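Local coordinates for nucleoprotein (Schmallenberg virus, PDB 4JNG) that encapsidates the viral RNA genome as a helical nucleocapsid, shielding it from nucleases and presenting it as the template for transcription and replication, at residues A16-E21 against V86-I91; E128-T133 against L168-D173; E163-L168 against N206-L211. One frame throughout, in Å; residues are numbered along the deposited sequence.

Contact 1 (A16-E21 against V86-I91); sequences ATFNPE and VPDNAI. With nucleotides of chain A.
The side chains of Thr-17 and Asp-88 meet nearly perpendicular, hydroxyl to carboxylate: Thr-17 OG1 donates to Asp-88 OD2 over 2.6 Å, on the syn lone pair of that oxygen. Thr-17 holds OG1 between its backbone N and carbonyl carbon (chi1 59°), which turns the hydroxyl to the acid. Phe-18 follows with its ring edge. The Asp-88 carbonyl oxygen lies in the ring plane, 3.5 Å from Phe-18 CE1, while Pro-20 N sits over one face of the same ring. Phe-18 turns CG opposite its own backbone N (chi1 178°), and the ring lies between Asp-88 O and the ribose hydroxyl of U22 of chain A. It also touches Tyr-99 of helix 93-110 and makes a cation-pi contact with Arg-95. Arg-95, an RNA-binding residue, bonds to the carbonyls of Pro-87 and Ala-90, the two ends of the type I turn that presents Asp-88. Asn-19 N-caps helix 20-31, its OD1 accepting from Glu-21 N. On the RNA side, Ala-16 N is shared by two oxygens of one phosphodiester link, U21 O3' at 2.9 Å and U22 OP1 at 3.0 Å, and U22 O2' donates to Phe-18 O over 2.7 Å. The Thr-17 hydroxyl is thus spent on a carboxylate, while main-chain groups bond phosphate and ribose rather than base, consistent with sequence-independent coating of a genome.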
# COMPACT_ATOMS: atom_id res chain seq x y z
N ALA B 16 20.69 -26.21 -6.13
CA ALA B 16 19.34 -26.61 -6.45
C ALA B 16 19.36 -28.01 -7.04
O ALA B 16 20.24 -28.34 -7.84
CB ALA B 16 18.72 -25.64 -7.44
N THR B 17 18.42 -28.85 -6.62
CA THR B 17 18.21 -30.15 -7.24
C THR B 17 17.32 -30.02 -8.49
O THR B 17 17.22 -30.94 -9.31
CB THR B 17 17.58 -31.14 -6.24
OG1 THR B 17 16.33 -30.63 -5.77
CG2 THR B 17 18.51 -31.34 -5.03
N PHE B 18 16.69 -28.86 -8.65
CA PHE B 18 15.74 -28.65 -9.74
C PHE B 18 16.46 -28.48 -11.08
O PHE B 18 17.23 -27.54 -11.27
CB PHE B 18 14.85 -27.45 -9.43
CG PHE B 18 13.88 -27.12 -10.52
CD1 PHE B 18 12.88 -28.02 -10.88
CD2 PHE B 18 13.95 -25.91 -11.19
CE1 PHE B 18 11.99 -27.73 -11.89
CE2 PHE B 18 13.05 -25.61 -12.20
CZ PHE B 18 12.07 -26.51 -12.55
N ASN B 19 16.20 -29.41 -12.00
CA ASN B 19 16.69 -29.33 -13.37
C ASN B 19 15.47 -29.19 -14.29
O ASN B 19 14.75 -30.17 -14.49
CB ASN B 19 17.50 -30.59 -13.70
CG ASN B 19 17.89 -30.67 -15.18
OD1 ASN B 19 17.49 -29.85 -16.00
ND2 ASN B 19 18.65 -31.70 -15.52
N PRO B 20 15.26 -27.98 -14.84
CA PRO B 20 14.08 -27.67 -15.65
C PRO B 20 13.84 -28.63 -16.82
O PRO B 20 12.69 -28.88 -17.19
CB PRO B 20 14.36 -26.26 -16.18
CG PRO B 20 15.40 -25.69 -15.29
CD PRO B 20 16.17 -26.83 -14.72
N GLU B 21 14.93 -29.16 -17.39
CA GLU B 21 14.85 -30.11 -18.49
C GLU B 21 14.17 -31.40 -18.05
O GLU B 21 13.35 -31.95 -18.79
CB GLU B 21 16.25 -30.41 -19.06
CG GLU B 21 17.03 -29.18 -19.55
CD GLU B 21 16.42 -28.52 -20.78
OE1 GLU B 21 15.60 -29.16 -21.47
OE2 GLU B 21 16.76 -27.35 -21.06
N VAL B 86 8.81 -26.74 -3.07
CA VAL B 86 8.12 -27.26 -4.27
C VAL B 86 8.85 -28.51 -4.76
O VAL B 86 10.06 -28.47 -4.96
CB VAL B 86 8.13 -26.20 -5.40
CG1 VAL B 86 7.24 -26.63 -6.56
CG2 VAL B 86 7.67 -24.85 -4.87
N PRO B 87 8.14 -29.64 -4.95
CA PRO B 87 8.86 -30.81 -5.47
C PRO B 87 9.48 -30.52 -6.84
O PRO B 87 9.02 -29.62 -7.55
CB PRO B 87 7.79 -31.89 -5.53
CG PRO B 87 6.74 -31.46 -4.57
CD PRO B 87 6.75 -29.96 -4.60
N ASP B 88 10.51 -31.27 -7.21
CA ASP B 88 11.23 -31.01 -8.45
C ASP B 88 10.39 -31.31 -9.70
O ASP B 88 10.60 -30.70 -10.74
CB ASP B 88 12.55 -31.80 -8.49
CG ASP B 88 13.63 -31.19 -7.60
OD1 ASP B 88 13.51 -30.02 -7.17
OD2 ASP B 88 14.63 -31.90 -7.32
N ASN B 89 9.44 -32.24 -9.57
CA ASN B 89 8.53 -32.58 -10.67
C ASN B 89 7.15 -31.96 -10.51
O ASN B 89 6.22 -32.35 -11.21
CB ASN B 89 8.39 -34.09 -10.77
CG ASN B 89 9.70 -34.77 -11.07
OD1 ASN B 89 10.71 -34.11 -11.31
ND2 ASN B 89 9.70 -36.10 -11.06
N ALA B 90 7.03 -30.98 -9.61
CA ALA B 90 5.77 -30.27 -9.44
C ALA B 90 5.78 -29.02 -10.30
O ALA B 90 6.85 -28.48 -10.63
CB ALA B 90 5.54 -29.91 -7.99
N ILE B 91 4.58 -28.54 -10.63
CA ILE B 91 4.43 -27.32 -11.40
C ILE B 91 3.77 -26.25 -10.54
O ILE B 91 2.77 -26.47 -9.87
CB ILE B 91 3.63 -27.49 -12.73
CG1 ILE B 91 2.36 -28.33 -12.54
CG2 ILE B 91 4.51 -28.14 -13.79
CD1 ILE B 91 1.48 -28.40 -13.78
P U A 22 22.35 -23.75 -8.00
OP1 U A 22 22.88 -25.11 -7.80
OP2 U A 22 23.27 -22.58 -7.99
O5' U A 22 21.53 -23.74 -9.37
C5' U A 22 21.17 -22.51 -10.01
C4' U A 22 20.07 -22.76 -11.01
O4' U A 22 20.49 -23.78 -11.95
C3' U A 22 18.73 -23.22 -10.43
O3' U A 22 17.76 -22.26 -10.81
C2' U A 22 18.50 -24.60 -11.05
O2' U A 22 17.15 -24.87 -11.39
C1' U A 22 19.37 -24.55 -12.30
N1 U A 22 19.84 -25.88 -12.73
C2 U A 22 19.59 -26.26 -14.04
O2 U A 22 19.03 -25.54 -14.85
N3 U A 22 20.06 -27.50 -14.37
C4 U A 22 20.71 -28.40 -13.55
O4 U A 22 21.06 -29.49 -14.00
C5 U A 22 20.93 -27.93 -12.22
C6 U A 22 20.49 -26.72 -11.86
P U A 21 22.15 -18.90 -3.43
OP1 U A 21 23.31 -18.40 -4.21
OP2 U A 21 20.92 -18.07 -3.32
O5' U A 21 21.72 -20.32 -4.03
C5' U A 21 22.69 -21.34 -4.28
C4' U A 21 22.01 -22.55 -4.85
O4' U A 21 21.06 -23.08 -3.88
C3' U A 21 21.22 -22.32 -6.13
O3' U A 21 21.22 -23.50 -6.92
C2' U A 21 19.80 -22.13 -5.61
O2' U A 21 18.78 -22.40 -6.54
C1' U A 21 19.78 -23.17 -4.49
N1 U A 21 18.75 -22.92 -3.48
C2 U A 21 17.73 -23.85 -3.36
O2 U A 21 17.67 -24.86 -4.03
N3 U A 21 16.79 -23.55 -2.41
C4 U A 21 16.75 -22.45 -1.59
O4 U A 21 15.83 -22.32 -0.78
C5 U A 21 17.84 -21.53 -1.78
C6 U A 21 18.77 -21.79 -2.70

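Contact 2 (E128-T133 against L168-D173); sequences EVKGCT and LKDNMD. With nucleotides of chain A.
The carboxylate of Asp-170 is the flat group here, and the ammonium of Lys-130 meets OD1 on its syn side, 22° out of the carboxylate plane. Lys-130 NZ stands 3.1 Å from Asp-170 OD1 in the stronger bond and 3.3 Å from OD2 in a weak one, so the salt bridge is forked but uneven. The last methylene comes in close as well, Lys-130 CE lying 3.4 Å from Asp-170 OD2. The aliphatic part of Arg-166, an RNA-binding residue, passes within about 4 Å of the Asp-170 side chain. Lys-130 and Asp-170 reach out from opposite directions to bridge backbones whose nearest CA atoms, those of the same two residues, are still 10.8 Å apart. Lys-130 covers about half of that gap with a chain bent at chi2 (-71°) and again at chi4, and on the way it packs on Phe-144 and Leu-211. In the two-lobed orthobunyavirus nucleoprotein, with RNA bound in the groove between the lobes, this bridge ties two loops of the C-terminal lobe: one leads into helix 138-142, the other runs from helix 158-168 to helix 177-181. The first loop turns tightly, Gly-131 N bonding to Glu-128 O, and Gly-131 continues it with a positive phi. Glu-128 OE1 then takes a weak bond from Thr-133 N. Glu-128 and Val-129 pack on sugars of the bound RNA. Along the second loop, Met-172 lies against Arg-166 and Val-167. The like-charged ammonium of Lys-169 stays apart from that of Lys-130, NZ to NZ 6.9 Å.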
# COMPACT_ATOMS: atom_id res chain seq x y z
N GLU B 128 3.55 -8.69 -26.96
CA GLU B 128 2.83 -7.74 -27.80
C GLU B 128 3.09 -6.30 -27.40
O GLU B 128 3.47 -5.47 -28.23
CB GLU B 128 1.32 -8.00 -27.75
CG GLU B 128 0.86 -9.29 -28.41
CD GLU B 128 1.21 -9.36 -29.88
OE1 GLU B 128 2.28 -8.86 -30.27
OE2 GLU B 128 0.41 -9.94 -30.65
N VAL B 129 2.92 -6.01 -26.11
CA VAL B 129 2.99 -4.64 -25.63
C VAL B 129 4.39 -4.04 -25.83
O VAL B 129 4.56 -2.82 -25.77
CB VAL B 129 2.48 -4.51 -24.18
CG1 VAL B 129 1.03 -4.97 -24.08
CG2 VAL B 129 3.35 -5.29 -23.20
N LYS B 130 5.37 -4.90 -26.11
CA LYS B 130 6.70 -4.48 -26.55
C LYS B 130 6.88 -4.48 -28.07
O LYS B 130 8.01 -4.33 -28.56
CB LYS B 130 7.76 -5.37 -25.89
CG LYS B 130 7.98 -5.09 -24.41
CD LYS B 130 8.69 -3.76 -24.20
CE LYS B 130 9.31 -3.65 -22.81
NZ LYS B 130 10.57 -2.86 -22.84
N GLY B 131 5.79 -4.62 -28.82
CA GLY B 131 5.82 -4.66 -30.28
C GLY B 131 6.38 -5.92 -30.92
O GLY B 131 7.04 -5.84 -31.97
N CYS B 132 6.12 -7.10 -30.34
CA CYS B 132 6.78 -8.33 -30.82
C CYS B 132 6.06 -9.02 -31.99
O CYS B 132 6.53 -8.94 -33.12
CB CYS B 132 7.04 -9.31 -29.66
SG CYS B 132 8.30 -10.56 -30.02
N THR B 133 4.93 -9.68 -31.74
CA THR B 133 4.23 -10.53 -32.75
C THR B 133 5.00 -11.77 -33.21
O THR B 133 6.23 -11.83 -33.16
CB THR B 133 3.77 -9.75 -34.01
OG1 THR B 133 4.91 -9.30 -34.77
CG2 THR B 133 2.89 -8.57 -33.65
N LEU B 168 16.87 -1.74 -18.32
CA LEU B 168 17.43 -0.57 -18.99
C LEU B 168 16.39 0.43 -19.48
O LEU B 168 16.54 1.63 -19.26
CB LEU B 168 18.30 -1.00 -20.17
CG LEU B 168 19.67 -1.55 -19.78
CD1 LEU B 168 20.27 -2.37 -20.92
CD2 LEU B 168 20.60 -0.41 -19.37
N LYS B 169 15.35 -0.04 -20.16
CA LYS B 169 14.38 0.86 -20.80
C LYS B 169 13.18 1.11 -19.91
O LYS B 169 12.75 2.25 -19.75
CB LYS B 169 13.97 0.31 -22.16
CG LYS B 169 15.16 0.15 -23.09
CD LYS B 169 14.75 0.18 -24.55
CE LYS B 169 15.91 -0.28 -25.43
NZ LYS B 169 15.56 -0.25 -26.88
N ASP B 170 12.64 0.05 -19.33
CA ASP B 170 11.69 0.17 -18.24
C ASP B 170 12.55 0.34 -16.99
O ASP B 170 13.78 0.21 -17.06
CB ASP B 170 10.79 -1.08 -18.13
CG ASP B 170 10.36 -1.62 -19.49
OD1 ASP B 170 10.38 -0.85 -20.47
OD2 ASP B 170 10.01 -2.82 -19.58
N ASN B 171 11.94 0.65 -15.86
CA ASN B 171 12.68 0.75 -14.61
C ASN B 171 12.34 -0.43 -13.71
O ASN B 171 11.91 -0.27 -12.56
CB ASN B 171 12.43 2.09 -13.94
CG ASN B 171 12.96 3.25 -14.76
OD1 ASN B 171 12.19 4.08 -15.25
ND2 ASN B 171 14.28 3.31 -14.94
N MET B 172 12.54 -1.63 -14.26
CA MET B 172 12.34 -2.88 -13.55
C MET B 172 13.34 -2.98 -12.42
O MET B 172 14.54 -2.89 -12.65
CB MET B 172 12.53 -4.07 -14.51
CG MET B 172 12.93 -5.39 -13.85
SD MET B 172 12.33 -6.84 -14.75
CE MET B 172 10.61 -6.63 -14.36
N ASP B 173 12.84 -3.18 -11.20
CA ASP B 173 13.69 -3.51 -10.07
C ASP B 173 14.79 -4.45 -10.57
O ASP B 173 14.50 -5.46 -11.21
CB ASP B 173 12.86 -4.16 -8.97
CG ASP B 173 13.70 -4.72 -7.84
OD1 ASP B 173 14.67 -4.05 -7.41
OD2 ASP B 173 13.38 -5.83 -7.37
P U A 27 3.33 -8.31 -8.43
OP1 U A 27 1.96 -7.91 -8.05
OP2 U A 27 3.55 -9.59 -9.15
O5' U A 27 3.95 -7.11 -9.30
C5' U A 27 5.32 -6.69 -9.17
C4' U A 27 5.79 -5.86 -10.35
O4' U A 27 7.16 -6.26 -10.68
C3' U A 27 5.00 -5.95 -11.66
O3' U A 27 4.10 -4.86 -11.80
C2' U A 27 6.08 -5.88 -12.73
O2' U A 27 6.48 -4.55 -13.04
C1' U A 27 7.23 -6.61 -12.05
N1 U A 27 7.17 -8.08 -12.16
C2 U A 27 8.02 -8.69 -13.07
O2 U A 27 8.79 -8.08 -13.78
N3 U A 27 7.91 -10.06 -13.12
C4 U A 27 7.07 -10.86 -12.38
O4 U A 27 7.10 -12.08 -12.54
C5 U A 27 6.23 -10.15 -11.47
C6 U A 27 6.31 -8.82 -11.39

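Contact 3 (E163-L168 against N206-L211); sequences EMHRVL and NSVGQL. With nucleotides of chain A.
His-165 and Val-208 pass side by side, pointing opposite ways, and the imidazole of His-165 comes up to the Gly-209 backbone. His-165 CD2 meets Val-208 CG1 at 3.5 Å, the branch placed anti to the backbone N (chi1 178°), and His-165 NE2 comes to 3.6 Å from Gly-209 N without bonding to it. Gly-209 presents only backbone here, and the ring lies close to it. The polar end of the imidazole is satisfied one turn back: NE2 bonds to Phe-205 O, and the two rings stack. Helix 158-168 thus packs on the last part of helix 198-209 within the helical C-terminal lobe, Val-208 also touching Tyr-158, Val-161 and Met-140. Beyond Gly-209 the chain leaves in a turn, with Leu-211 N bonded to Val-208 O at 3.1 Å, and Gln-210 NE2 reaches back to Asn-206 OD1 from above its carbonyl plane. From another side of helix 158-168, Arg-166 extends to the RNA. Its guanidinium approaches the O2 atoms of U27 and U28 of chain A, and Arg-166 NH2 forms a salt bridge with Glu-163 OE1 at 2.6 Å, whose hydrogen bond is weak.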
# COMPACT_ATOMS: atom_id res chain seq x y z
N GLU B 163 15.05 -9.40 -20.32
CA GLU B 163 15.06 -8.93 -18.94
C GLU B 163 16.07 -7.80 -18.76
O GLU B 163 15.79 -6.82 -18.06
CB GLU B 163 15.36 -10.08 -17.99
CG GLU B 163 14.50 -10.05 -16.74
CD GLU B 163 13.91 -11.41 -16.41
OE1 GLU B 163 12.77 -11.67 -16.82
OE2 GLU B 163 14.60 -12.21 -15.74
N MET B 164 17.24 -7.93 -19.39
CA MET B 164 18.22 -6.85 -19.40
C MET B 164 17.56 -5.57 -19.90
O MET B 164 17.58 -4.55 -19.21
CB MET B 164 19.43 -7.20 -20.28
CG MET B 164 20.47 -8.08 -19.58
SD MET B 164 21.85 -8.52 -20.66
CE MET B 164 22.88 -9.44 -19.52
N HIS B 165 16.95 -5.64 -21.08
CA HIS B 165 16.23 -4.51 -21.65
C HIS B 165 15.14 -3.96 -20.72
O HIS B 165 14.87 -2.77 -20.73
CB HIS B 165 15.62 -4.87 -23.02
CG HIS B 165 16.64 -4.96 -24.12
ND1 HIS B 165 17.32 -3.87 -24.59
CD2 HIS B 165 17.08 -6.02 -24.84
CE1 HIS B 165 18.15 -4.25 -25.55
NE2 HIS B 165 18.01 -5.55 -25.73
N ARG B 166 14.51 -4.83 -19.94
CA ARG B 166 13.49 -4.37 -18.99
C ARG B 166 14.09 -3.52 -17.87
O ARG B 166 13.45 -2.58 -17.40
CB ARG B 166 12.70 -5.54 -18.39
CG ARG B 166 11.56 -6.05 -19.26
CD ARG B 166 10.55 -6.82 -18.43
NE ARG B 166 11.15 -7.94 -17.71
CZ ARG B 166 10.51 -8.72 -16.84
NH1 ARG B 166 9.23 -8.52 -16.56
NH2 ARG B 166 11.15 -9.70 -16.23
N VAL B 167 15.31 -3.84 -17.45
CA VAL B 167 16.01 -3.03 -16.45
C VAL B 167 16.45 -1.69 -17.06
O VAL B 167 16.40 -0.65 -16.40
CB VAL B 167 17.25 -3.78 -15.89
CG1 VAL B 167 18.11 -2.87 -15.01
CG2 VAL B 167 16.82 -5.03 -15.12
N LEU B 168 16.87 -1.74 -18.32
CA LEU B 168 17.43 -0.57 -18.99
C LEU B 168 16.39 0.43 -19.48
O LEU B 168 16.54 1.63 -19.26
CB LEU B 168 18.30 -1.00 -20.17
CG LEU B 168 19.67 -1.55 -19.78
CD1 LEU B 168 20.27 -2.37 -20.92
CD2 LEU B 168 20.60 -0.41 -19.37
N ASN B 206 21.00 -7.49 -29.38
CA ASN B 206 20.82 -6.61 -30.54
C ASN B 206 19.47 -6.85 -31.23
O ASN B 206 18.77 -5.89 -31.57
CB ASN B 206 21.98 -6.81 -31.53
CG ASN B 206 22.00 -5.77 -32.63
OD1 ASN B 206 21.94 -4.57 -32.37
ND2 ASN B 206 22.10 -6.22 -33.88
N SER B 207 19.12 -8.12 -31.44
CA SER B 207 17.84 -8.48 -32.06
C SER B 207 16.65 -7.88 -31.31
O SER B 207 15.80 -7.23 -31.92
CB SER B 207 17.69 -10.01 -32.13
OG SER B 207 18.40 -10.53 -33.24
N VAL B 208 16.62 -8.07 -30.00
CA VAL B 208 15.57 -7.49 -29.15
C VAL B 208 15.75 -5.98 -29.06
O VAL B 208 14.78 -5.24 -28.91
CB VAL B 208 15.58 -8.07 -27.71
CG1 VAL B 208 14.52 -7.40 -26.84
CG2 VAL B 208 15.34 -9.57 -27.76
N GLY B 209 17.00 -5.53 -29.15
CA GLY B 209 17.32 -4.10 -29.11
C GLY B 209 16.78 -3.31 -30.29
O GLY B 209 16.68 -2.09 -30.22
N GLN B 210 16.46 -4.00 -31.39
CA GLN B 210 15.87 -3.35 -32.57
C GLN B 210 14.36 -3.56 -32.67
O GLN B 210 13.74 -3.23 -33.68
CB GLN B 210 16.59 -3.80 -33.85
CG GLN B 210 17.66 -2.83 -34.35
CD GLN B 210 19.04 -3.09 -33.77
OE1 GLN B 210 20.00 -3.30 -34.51
NE2 GLN B 210 19.14 -3.08 -32.45
N LEU B 211 13.77 -4.11 -31.61
CA LEU B 211 12.32 -4.21 -31.46
C LEU B 211 11.76 -2.82 -31.14
O LEU B 211 12.51 -1.91 -30.76
CB LEU B 211 11.99 -5.18 -30.32
CG LEU B 211 10.55 -5.69 -30.20
CD1 LEU B 211 10.21 -6.60 -31.38
CD2 LEU B 211 10.36 -6.42 -28.88
P U A 28 2.81 -4.96 -12.76
OP1 U A 28 2.14 -3.64 -12.75
OP2 U A 28 2.04 -6.17 -12.37
O5' U A 28 3.43 -5.17 -14.21
C5' U A 28 3.92 -4.05 -14.97
C4' U A 28 4.43 -4.50 -16.32
O4' U A 28 5.55 -5.41 -16.14
C3' U A 28 3.44 -5.28 -17.17
O3' U A 28 2.55 -4.39 -17.83
C2' U A 28 4.35 -6.06 -18.10
O2' U A 28 4.71 -5.37 -19.29
C1' U A 28 5.57 -6.34 -17.21
N1 U A 28 5.57 -7.69 -16.64
C2 U A 28 6.44 -8.62 -17.16
O2 U A 28 7.21 -8.36 -18.07
N3 U A 28 6.39 -9.86 -16.58
C4 U A 28 5.57 -10.27 -15.55
O4 U A 28 5.64 -11.42 -15.14
C5 U A 28 4.69 -9.25 -15.06
C6 U A 28 4.71 -8.03 -15.61
P U A 27 3.33 -8.31 -8.43
OP1 U A 27 1.96 -7.91 -8.05
OP2 U A 27 3.55 -9.59 -9.15
O5' U A 27 3.95 -7.11 -9.30
C5' U A 27 5.32 -6.69 -9.17
C4' U A 27 5.79 -5.86 -10.35
O4' U A 27 7.16 -6.26 -10.68
C3' U A 27 5.00 -5.95 -11.66
O3' U A 27 4.10 -4.86 -11.80
C2' U A 27 6.08 -5.88 -12.73
O2' U A 27 6.48 -4.55 -13.04
C1' U A 27 7.23 -6.61 -12.05
N1 U A 27 7.17 -8.08 -12.16
C2 U A 27 8.02 -8.69 -13.07
O2 U A 27 8.79 -8.08 -13.78
N3 U A 27 7.91 -10.06 -13.12
C4 U A 27 7.07 -10.86 -12.38
O4 U A 27 7.10 -12.08 -12.54
C5 U A 27 6.23 -10.15 -11.47
C6 U A 27 6.31 -8.82 -11.39

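Contacts 2 and 3 are neighbours, their centres 8 Å apart, and share Leu-168, where helix 158-168 passes into its following loop; Leu-211 of contact 3 packs on Lys-130 to Cys-132 of contact 2. Contact 1 stands 29 Å from both, centre to centre, on the opposite side of the chain's centre. Contact 3 is buried and joins two helices by ring and aliphatic packing, contact 2 lies at the surface and joins loops chiefly through a salt bridge, and contact 1, partly buried, mixes a hydroxyl-acid bond with a ring edge. Each has a segment that reaches the RNA, but main-chain groups bond it at contact 1, whereas an arginine approaches it at contact 3.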